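Local structure of SloR (Streptococcus mutans, 5CVI) at residues M1-Y13 and V38-V51. The protein is a homodimeric, manganese-responsive transcription regulator of the DtxR/MntR family that probably binds DNA. Sequence-based numbering, arbitrary orientation.
Sequences MTPNKEDYLKIIY and VSEMVKKLLLEDLV. With ZN (zinc ion), chain H.
Val38 meets the ring of Tyr8 obliquely, its CG1 lying 3.9 Å from Tyr8 CE1, and so opens a worked example of how a helix running almost perpendicular to another (89° between their directions) can be keyed to it by one aromatic knob. A turn further along, Met41, present as selenomethionine, faces the start of the first segment: its CB rests on Lys5 CB, and the chain then bends at its last torsion to bring CE beside Tyr8 CB. Val42 supplies the floor of the hole. Its CG2 sits over one face of the tyrosine, 3.6 Å from the ring centroid and 15° off the normal, a CH-pi contact, while Ile12 CG1 covers the opposite face. The ring sits as a knob in the hole formed by Val38, Met41, Val42 and Leu45, which Tyr8 reaches because its chi1 of -177° swings CG away from the backbone N, and its hydroxyl is hydrogen-bonded to Asn24. Lys44 gives its methylenes to Lys5, whose aliphatic chain crosses them at about a right angle, CD to Lys44 CB being 3.6 Å. Leu45 completes the hole, CD1 lying 3.6 Å from Tyr8 CD2 and also packing against Leu9 CD1. Polar contact between the segments is slight: Glu48 OE1 and Lys5 NZ form a long salt bridge of 3.7 Å. The helix ends in a Schellman motif with Asp49, at positive phi, as C-prime residue and Leu50 N bonded to Leu45 O; Leu50 CB and, beyond it, Val51 CG1 then meet the two methyls of Leu9, Val51 from the strand that pairs with 60-61. Asp7, just before the knob, binds zinc through OD1 with Glu99, Glu102 and His103, thereby linking this hydrophobic core of the winged helix-turn-helix DNA-binding domain to a metal site of the DtxR family.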
HETATM    1  N   MSE B   1      -4.539  -7.076  11.051  1.00 91.41           N
HETATM    2  CA  MSE B   1      -3.571  -5.987  11.114  1.00 87.61           C
HETATM    3  C   MSE B   1      -2.811  -6.030  12.437  1.00 90.82           C
HETATM    4  O   MSE B   1      -3.402  -5.860  13.506  1.00 92.36           O
HETATM    5  CB  MSE B   1      -4.279  -4.639  10.938  1.00 83.12           C
HETATM    6  CG  MSE B   1      -3.353  -3.452  10.699  1.00 78.74           C
HETATM    7 SE   MSE B   1      -2.559  -2.724  12.325  1.00128.90          SE
HETATM    8  CE  MSE B   1      -4.189  -2.142  13.223  1.00 68.99           C
ATOM      9  N   THR B   2      -1.503  -6.265  12.364  1.00 90.72           N
ATOM     10  CA  THR B   2      -0.662  -6.315  13.560  1.00 86.56           C
ATOM     11  C   THR B   2       0.423  -5.241  13.534  1.00 82.85           C
ATOM     12  O   THR B   2       1.276  -5.236  12.644  1.00 84.63           O
ATOM     13  CB  THR B   2       0.011  -7.691  13.728  1.00 81.42           C
ATOM     14  OG1 THR B   2      -0.987  -8.717  13.785  1.00 86.89           O
ATOM     15  CG2 THR B   2       0.845  -7.726  15.003  1.00 70.25           C
ATOM     16  N   PRO B   3       0.395  -4.325  14.514  1.00 73.28           N
ATOM     17  CA  PRO B   3       1.419  -3.277  14.614  1.00 61.15           C
ATOM     18  C   PRO B   3       2.776  -3.892  14.928  1.00 54.02           C
ATOM     19  O   PRO B   3       2.866  -4.704  15.848  1.00 54.58           O
ATOM     20  CB  PRO B   3       0.946  -2.433  15.807  1.00 56.88           C
ATOM     21  CG  PRO B   3      -0.490  -2.792  16.009  1.00 57.89           C
ATOM     22  CD  PRO B   3      -0.610  -4.219  15.585  1.00 65.90           C
ATOM     23  N   ASN B   4       3.812  -3.523  14.181  1.00 51.70           N
ATOM     24  CA  ASN B   4       5.144  -4.050  14.457  1.00 52.89           C
ATOM     25  C   ASN B   4       5.844  -3.257  15.557  1.00 41.56           C
ATOM     26  O   ASN B   4       5.299  -2.283  16.072  1.00 31.32           O
ATOM     27  CB  ASN B   4       6.006  -4.095  13.191  1.00 52.48           C
ATOM     28  CG  ASN B   4       6.624  -2.753  12.860  1.00 47.58           C
ATOM     29  OD1 ASN B   4       5.959  -1.722  12.919  1.00 50.94           O
ATOM     30  ND2 ASN B   4       7.907  -2.759  12.519  1.00 42.31           N
ATOM     31  N   LYS B   5       7.053  -3.683  15.908  1.00 37.56           N
ATOM     32  CA  LYS B   5       7.826  -3.058  16.976  1.00 31.79           C
ATOM     33  C   LYS B   5       8.013  -1.550  16.804  1.00 28.18           C
ATOM     34  O   LYS B   5       8.057  -0.810  17.784  1.00 25.22           O
ATOM     35  CB  LYS B   5       9.192  -3.744  17.106  1.00 27.85           C
ATOM     36  CG  LYS B   5       9.863  -4.025  15.773  1.00 35.21           C
ATOM     37  CD  LYS B   5      11.201  -4.730  15.941  1.00 41.14           C
ATOM     38  CE  LYS B   5      11.620  -5.425  14.654  1.00 46.29           C
ATOM     39  NZ  LYS B   5      11.522  -4.533  13.461  1.00 47.20           N
ATOM     40  N   GLU B   6       8.118  -1.104  15.558  1.00 28.54           N
ATOM     41  CA  GLU B   6       8.477   0.283  15.262  1.00 34.96           C
ATOM     42  C   GLU B   6       7.470   1.313  15.788  1.00 33.52           C
ATOM     43  O   GLU B   6       7.840   2.443  16.116  1.00 29.69           O
ATOM     44  CB  GLU B   6       8.711   0.463  13.756  1.00 35.72           C
ATOM     45  CG  GLU B   6       9.861  -0.376  13.213  1.00 37.04           C
ATOM     46  CD  GLU B   6      10.065  -0.212  11.716  1.00 48.39           C
ATOM     47  OE1 GLU B   6       9.284   0.528  11.082  1.00 47.41           O
ATOM     48  OE2 GLU B   6      11.008  -0.829  11.175  1.00 58.17           O
ATOM     49  N   ASP B   7       6.206   0.913  15.879  1.00 29.04           N
ATOM     50  CA  ASP B   7       5.144   1.809  16.330  1.00 23.29           C
ATOM     51  C   ASP B   7       5.342   2.274  17.770  1.00 22.42           C
ATOM     52  O   ASP B   7       4.783   3.286  18.190  1.00 22.62           O
ATOM     53  CB  ASP B   7       3.780   1.142  16.172  1.00 24.87           C
ATOM     54  CG  ASP B   7       3.426   0.890  14.725  1.00 27.73           C
ATOM     55  OD1 ASP B   7       3.923   1.641  13.861  1.00 35.92           O
ATOM     56  OD2 ASP B   7       2.660  -0.057  14.451  1.00 33.08           O
ATOM     57  N   TYR B   8       6.144   1.526  18.519  1.00 21.74           N
ATOM     58  CA  TYR B   8       6.504   1.909  19.876  1.00 22.59           C
ATOM     59  C   TYR B   8       7.310   3.205  19.845  1.00 20.58           C
ATOM     60  O   TYR B   8       7.215   4.029  20.752  1.00 24.63           O
ATOM     61  CB  TYR B   8       7.303   0.785  20.543  1.00 20.77           C
ATOM     62  CG  TYR B   8       7.673   1.044  21.983  1.00 32.23           C
ATOM     63  CD1 TYR B   8       6.766   0.811  23.009  1.00 31.59           C
ATOM     64  CD2 TYR B   8       8.937   1.509  22.321  1.00 32.35           C
ATOM     65  CE1 TYR B   8       7.105   1.042  24.332  1.00 20.96           C
ATOM     66  CE2 TYR B   8       9.285   1.742  23.637  1.00 33.47           C
ATOM     67  CZ  TYR B   8       8.366   1.509  24.640  1.00 34.54           C
ATOM     68  OH  TYR B   8       8.712   1.739  25.952  1.00 20.84           O
ATOM     69  N   LEU B   9       8.094   3.384  18.789  1.00 22.85           N
ATOM     70  CA  LEU B   9       8.913   4.581  18.639  1.00 25.18           C
ATOM     71  C   LEU B   9       8.069   5.847  18.493  1.00 28.13           C
ATOM     72  O   LEU B   9       8.422   6.900  19.025  1.00 20.84           O
ATOM     73  CB  LEU B   9       9.875   4.435  17.457  1.00 20.00           C
ATOM     74  CG  LEU B   9      11.157   3.642  17.726  1.00 30.84           C
ATOM     75  CD1 LEU B   9      10.855   2.355  18.473  1.00 32.14           C
ATOM     76  CD2 LEU B   9      11.880   3.339  16.420  1.00 33.66           C
ATOM     77  N   LYS B  10       6.953   5.741  17.778  1.00 21.32           N
ATOM     78  CA  LYS B  10       6.081   6.892  17.556  1.00 24.71           C
ATOM     79  C   LYS B  10       5.369   7.338  18.831  1.00 28.29           C
ATOM     80  O   LYS B  10       5.144   8.529  19.040  1.00 28.66           O
ATOM     81  CB  LYS B  10       5.062   6.606  16.446  1.00 23.14           C
ATOM     82  CG  LYS B  10       5.660   6.592  15.046  1.00 23.12           C
ATOM     83  CD  LYS B  10       4.583   6.645  13.970  1.00 40.83           C
ATOM     84  CE  LYS B  10       3.729   5.388  13.964  1.00 25.28           C
ATOM     85  NZ  LYS B  10       2.715   5.423  12.871  1.00 37.20           N
ATOM     86  N   ILE B  11       5.016   6.377  19.678  1.00 22.65           N
ATOM     87  CA  ILE B  11       4.359   6.681  20.943  1.00 33.69           C
ATOM     88  C   ILE B  11       5.350   7.282  21.939  1.00 31.80           C
ATOM     89  O   ILE B  11       5.022   8.214  22.671  1.00 38.65           O
ATOM     90  CB  ILE B  11       3.708   5.428  21.553  1.00 37.85           C
ATOM     91  CG1 ILE B  11       2.745   4.788  20.551  1.00 42.09           C
ATOM     92  CG2 ILE B  11       2.998   5.770  22.854  1.00 41.61           C
ATOM     93  CD1 ILE B  11       1.643   5.709  20.085  1.00 49.49           C
ATOM     94  N   ILE B  12       6.562   6.739  21.961  1.00 24.06           N
ATOM     95  CA  ILE B  12       7.628   7.264  22.808  1.00 30.12           C
ATOM     96  C   ILE B  12       8.020   8.669  22.360  1.00 35.34           C
ATOM     97  O   ILE B  12       8.390   9.514  23.178  1.00 38.33           O
ATOM     98  CB  ILE B  12       8.875   6.351  22.771  1.00 32.07           C
ATOM     99  CG1 ILE B  12       8.552   4.980  23.369  1.00 34.06           C
ATOM    100  CG2 ILE B  12      10.035   6.990  23.516  1.00 31.74           C
ATOM    101  CD1 ILE B  12       8.142   5.026  24.829  1.00 33.16           C
ATOM    102  N   TYR B  13       7.925   8.912  21.057  1.00 32.29           N
ATOM    103  CA  TYR B  13       8.296  10.197  20.476  1.00 31.31           C
ATOM    104  C   TYR B  13       7.478  11.342  21.068  1.00 33.25           C
ATOM    105  O   TYR B  13       8.034  12.343  21.516  1.00 42.68           O
ATOM    106  CB  TYR B  13       8.122  10.165  18.956  1.00 31.86           C
ATOM    107  CG  TYR B  13       8.839  11.277  18.220  1.00 31.05           C
ATOM    108  CD1 TYR B  13       8.261  12.534  18.082  1.00 26.74           C
ATOM    109  CD2 TYR B  13      10.087  11.065  17.652  1.00 32.24           C
ATOM    110  CE1 TYR B  13       8.914  13.550  17.404  1.00 27.96           C
ATOM    111  CE2 TYR B  13      10.746  12.074  16.973  1.00 27.94           C
ATOM    112  CZ  TYR B  13      10.155  13.311  16.852  1.00 32.43           C
ATOM    113  OH  TYR B  13      10.811  14.312  16.174  1.00 37.52           O
ATOM    114  N   VAL B  38       4.464  -6.067  23.904  1.00 37.79           N
ATOM    115  CA  VAL B  38       5.264  -4.847  23.892  1.00 32.71           C
ATOM    116  C   VAL B  38       6.643  -5.097  24.490  1.00 33.99           C
ATOM    117  O   VAL B  38       7.626  -4.469  24.094  1.00 30.52           O
ATOM    118  CB  VAL B  38       4.566  -3.704  24.648  1.00 31.06           C
ATOM    119  CG1 VAL B  38       5.446  -2.465  24.674  1.00 30.14           C
ATOM    120  CG2 VAL B  38       3.234  -3.387  24.001  1.00 38.18           C
ATOM    121  N   SER B  39       6.712  -6.020  25.443  1.00 24.17           N
ATOM    122  CA  SER B  39       7.980  -6.385  26.059  1.00 23.85           C
ATOM    123  C   SER B  39       8.927  -7.012  25.036  1.00 31.88           C
ATOM    124  O   SER B  39      10.142  -6.828  25.105  1.00 26.96           O
ATOM    125  CB  SER B  39       7.758  -7.334  27.240  1.00 28.13           C
ATOM    126  OG  SER B  39       7.131  -8.534  26.826  1.00 26.18           O
ATOM    127  N   GLU B  40       8.365  -7.754  24.086  1.00 33.92           N
ATOM    128  CA  GLU B  40       9.165  -8.364  23.032  1.00 32.99           C
ATOM    129  C   GLU B  40       9.554  -7.321  21.980  1.00 38.66           C
ATOM    130  O   GLU B  40      10.644  -7.379  21.409  1.00 24.75           O
ATOM    131  CB  GLU B  40       8.412  -9.538  22.399  1.00 31.93           C
ATOM    132  CG  GLU B  40       9.268 -10.443  21.509  1.00 38.53           C
ATOM    133  CD  GLU B  40      10.319 -11.224  22.289  1.00 45.32           C
ATOM    134  OE1 GLU B  40      10.209 -11.306  23.531  1.00 50.90           O
ATOM    135  OE2 GLU B  40      11.257 -11.757  21.658  1.00 42.02           O
HETATM  136  N   MSE B  41       8.663  -6.362  21.740  1.00 24.14           N
HETATM  137  CA  MSE B  41       8.936  -5.285  20.794  1.00 23.36           C
HETATM  138  C   MSE B  41      10.072  -4.394  21.293  1.00 27.09           C
HETATM  139  O   MSE B  41      11.005  -4.087  20.550  1.00 21.98           O
HETATM  140  CB  MSE B  41       7.682  -4.442  20.548  1.00 26.67           C
HETATM  141  CG  MSE B  41       6.457  -5.235  20.128  1.00 33.88           C
HETATM  142 SE   MSE B  41       4.945  -4.100  19.625  0.60 43.69          SE
HETATM  143  CE  MSE B  41       5.238  -2.654  20.893  1.00 30.14           C
ATOM    144  N   VAL B  42       9.983  -3.973  22.551  1.00 21.64           N
ATOM    145  CA  VAL B  42      11.019  -3.143  23.156  1.00 23.59           C
ATOM    146  C   VAL B  42      12.338  -3.907  23.234  1.00 27.42           C
ATOM    147  O   VAL B  42      13.415  -3.323  23.105  1.00 31.68           O
ATOM    148  CB  VAL B  42      10.614  -2.661  24.560  1.00 21.16           C
ATOM    149  CG1 VAL B  42      11.737  -1.855  25.195  1.00 20.62           C
ATOM    150  CG2 VAL B  42       9.340  -1.837  24.488  1.00 20.71           C
ATOM    151  N   LYS B  43      12.241  -5.216  23.442  1.00 23.40           N
ATOM    152  CA  LYS B  43      13.410  -6.088  23.458  1.00 24.52           C
ATOM    153  C   LYS B  43      14.131  -6.027  22.114  1.00 29.31           C
ATOM    154  O   LYS B  43      15.353  -5.897  22.059  1.00 27.41           O
ATOM    155  CB  LYS B  43      12.988  -7.524  23.774  1.00 26.88           C
ATOM    156  CG  LYS B  43      14.126  -8.529  23.900  1.00 31.50           C
ATOM    157  CD  LYS B  43      13.566  -9.926  24.170  1.00 41.96           C
ATOM    158  CE  LYS B  43      14.655 -10.939  24.486  1.00 49.59           C
ATOM    159  NZ  LYS B  43      14.066 -12.246  24.902  1.00 48.19           N
ATOM    160  N   LYS B  44      13.362  -6.113  21.033  1.00 23.63           N
ATOM    161  CA  LYS B  44      13.920  -6.041  19.688  1.00 25.68           C
ATOM    162  C   LYS B  44      14.484  -4.652  19.392  1.00 29.03           C
ATOM    163  O   LYS B  44      15.529  -4.519  18.758  1.00 34.46           O
ATOM    164  CB  LYS B  44      12.862  -6.419  18.644  1.00 24.87           C
ATOM    165  CG  LYS B  44      12.428  -7.881  18.691  1.00 40.65           C
ATOM    166  CD  LYS B  44      11.378  -8.185  17.627  1.00 41.71           C
ATOM    167  CE  LYS B  44      11.133  -9.684  17.486  1.00 38.96           C
ATOM    168  NZ  LYS B  44      10.687 -10.312  18.759  1.00 40.50           N
ATOM    169  N   LEU B  45      13.787  -3.621  19.856  1.00 31.14           N
ATOM    170  CA  LEU B  45      14.197  -2.240  19.616  1.00 30.39           C
ATOM    171  C   LEU B  45      15.522  -1.904  20.300  1.00 27.62           C
ATOM    172  O   LEU B  45      16.299  -1.091  19.801  1.00 21.53           O
ATOM    173  CB  LEU B  45      13.092  -1.272  20.054  1.00 24.93           C
ATOM    174  CG  LEU B  45      11.756  -1.453  19.328  1.00 23.19           C
ATOM    175  CD1 LEU B  45      10.665  -0.591  19.945  1.00 24.06           C
ATOM    176  CD2 LEU B  45      11.903  -1.144  17.844  1.00 20.95           C
ATOM    177  N   LEU B  46      15.774  -2.534  21.443  1.00 29.25           N
ATOM    178  CA  LEU B  46      17.029  -2.337  22.164  1.00 31.27           C
ATOM    179  C   LEU B  46      18.207  -2.944  21.404  1.00 29.35           C
ATOM    180  O   LEU B  46      19.288  -2.355  21.340  1.00 24.12           O
ATOM    181  CB  LEU B  46      16.940  -2.935  23.569  1.00 22.63           C
ATOM    182  CG  LEU B  46      15.928  -2.291  24.517  1.00 22.99           C
ATOM    183  CD1 LEU B  46      15.792  -3.096  25.797  1.00 25.75           C
ATOM    184  CD2 LEU B  46      16.333  -0.860  24.830  1.00 21.81           C
ATOM    185  N   LEU B  47      17.985  -4.123  20.827  1.00 29.62           N
ATOM    186  CA  LEU B  47      19.016  -4.835  20.083  1.00 35.30           C
ATOM    187  C   LEU B  47      19.368  -4.114  18.788  1.00 48.63           C
ATOM    188  O   LEU B  47      20.521  -4.119  18.349  1.00 59.42           O
ATOM    189  CB  LEU B  47      18.547  -6.252  19.762  1.00 30.83           C
ATOM    190  CG  LEU B  47      18.191  -7.129  20.961  1.00 32.82           C
ATOM    191  CD1 LEU B  47      17.617  -8.466  20.500  1.00 33.47           C
ATOM    192  CD2 LEU B  47      19.413  -7.344  21.845  1.00 28.28           C
ATOM    193  N   GLU B  48      18.361  -3.495  18.181  1.00 43.62           N
ATOM    194  CA  GLU B  48      18.539  -2.818  16.904  1.00 37.53           C
ATOM    195  C   GLU B  48      18.872  -1.341  17.099  1.00 30.24           C
ATOM    196  O   GLU B  48      18.846  -0.554  16.154  1.00 24.03           O
ATOM    197  CB  GLU B  48      17.306  -3.023  16.019  1.00 38.25           C
ATOM    198  CG  GLU B  48      17.130  -4.483  15.600  1.00 54.17           C
ATOM    199  CD  GLU B  48      15.717  -4.829  15.159  1.00 65.83           C
ATOM    200  OE1 GLU B  48      14.987  -3.924  14.701  1.00 73.31           O
ATOM    201  OE2 GLU B  48      15.337  -6.015  15.276  1.00 62.29           O
ATOM    202  N   ASP B  49      19.189  -0.978  18.339  1.00 31.87           N
ATOM    203  CA  ASP B  49      19.707   0.351  18.655  1.00 40.13           C
ATOM    204  C   ASP B  49      18.722   1.463  18.314  1.00 36.56           C
ATOM    205  O   ASP B  49      19.113   2.519  17.821  1.00 36.99           O
ATOM    206  CB  ASP B  49      21.028   0.590  17.919  1.00 46.74           C
ATOM    207  CG  ASP B  49      22.056  -0.486  18.204  1.00 54.52           C
ATOM    208  OD1 ASP B  49      22.116  -0.958  19.358  1.00 52.62           O
ATOM    209  OD2 ASP B  49      22.798  -0.864  17.271  1.00 60.38           O
ATOM    210  N   LEU B  50      17.444   1.221  18.583  1.00 28.93           N
ATOM    211  CA  LEU B  50      16.410   2.205  18.292  1.00 27.73           C
ATOM    212  C   LEU B  50      15.964   2.934  19.558  1.00 29.52           C
ATOM    213  O   LEU B  50      15.446   4.047  19.497  1.00 28.22           O
ATOM    214  CB  LEU B  50      15.223   1.543  17.592  1.00 20.62           C
ATOM    215  CG  LEU B  50      15.512   0.999  16.190  1.00 21.34           C
ATOM    216  CD1 LEU B  50      14.319   0.222  15.654  1.00 21.51           C
ATOM    217  CD2 LEU B  50      15.879   2.136  15.246  1.00 21.54           C
ATOM    218  N   VAL B  51      16.175   2.297  20.705  1.00 30.86           N
ATOM    219  CA  VAL B  51      15.859   2.904  21.993  1.00 29.42           C
ATOM    220  C   VAL B  51      16.884   2.500  23.044  1.00 28.32           C
ATOM    221  O   VAL B  51      17.651   1.556  22.849  1.00 24.00           O
ATOM    222  CB  VAL B  51      14.453   2.505  22.489  1.00 30.76           C
ATOM    223  CG1 VAL B  51      13.388   2.988  21.521  1.00 34.07           C
ATOM    224  CG2 VAL B  51      14.364   1.000  22.688  1.00 28.75           C
TER
HETATM  225 ZN    ZN H 301       3.421   1.543  11.924  1.00 23.52          ZN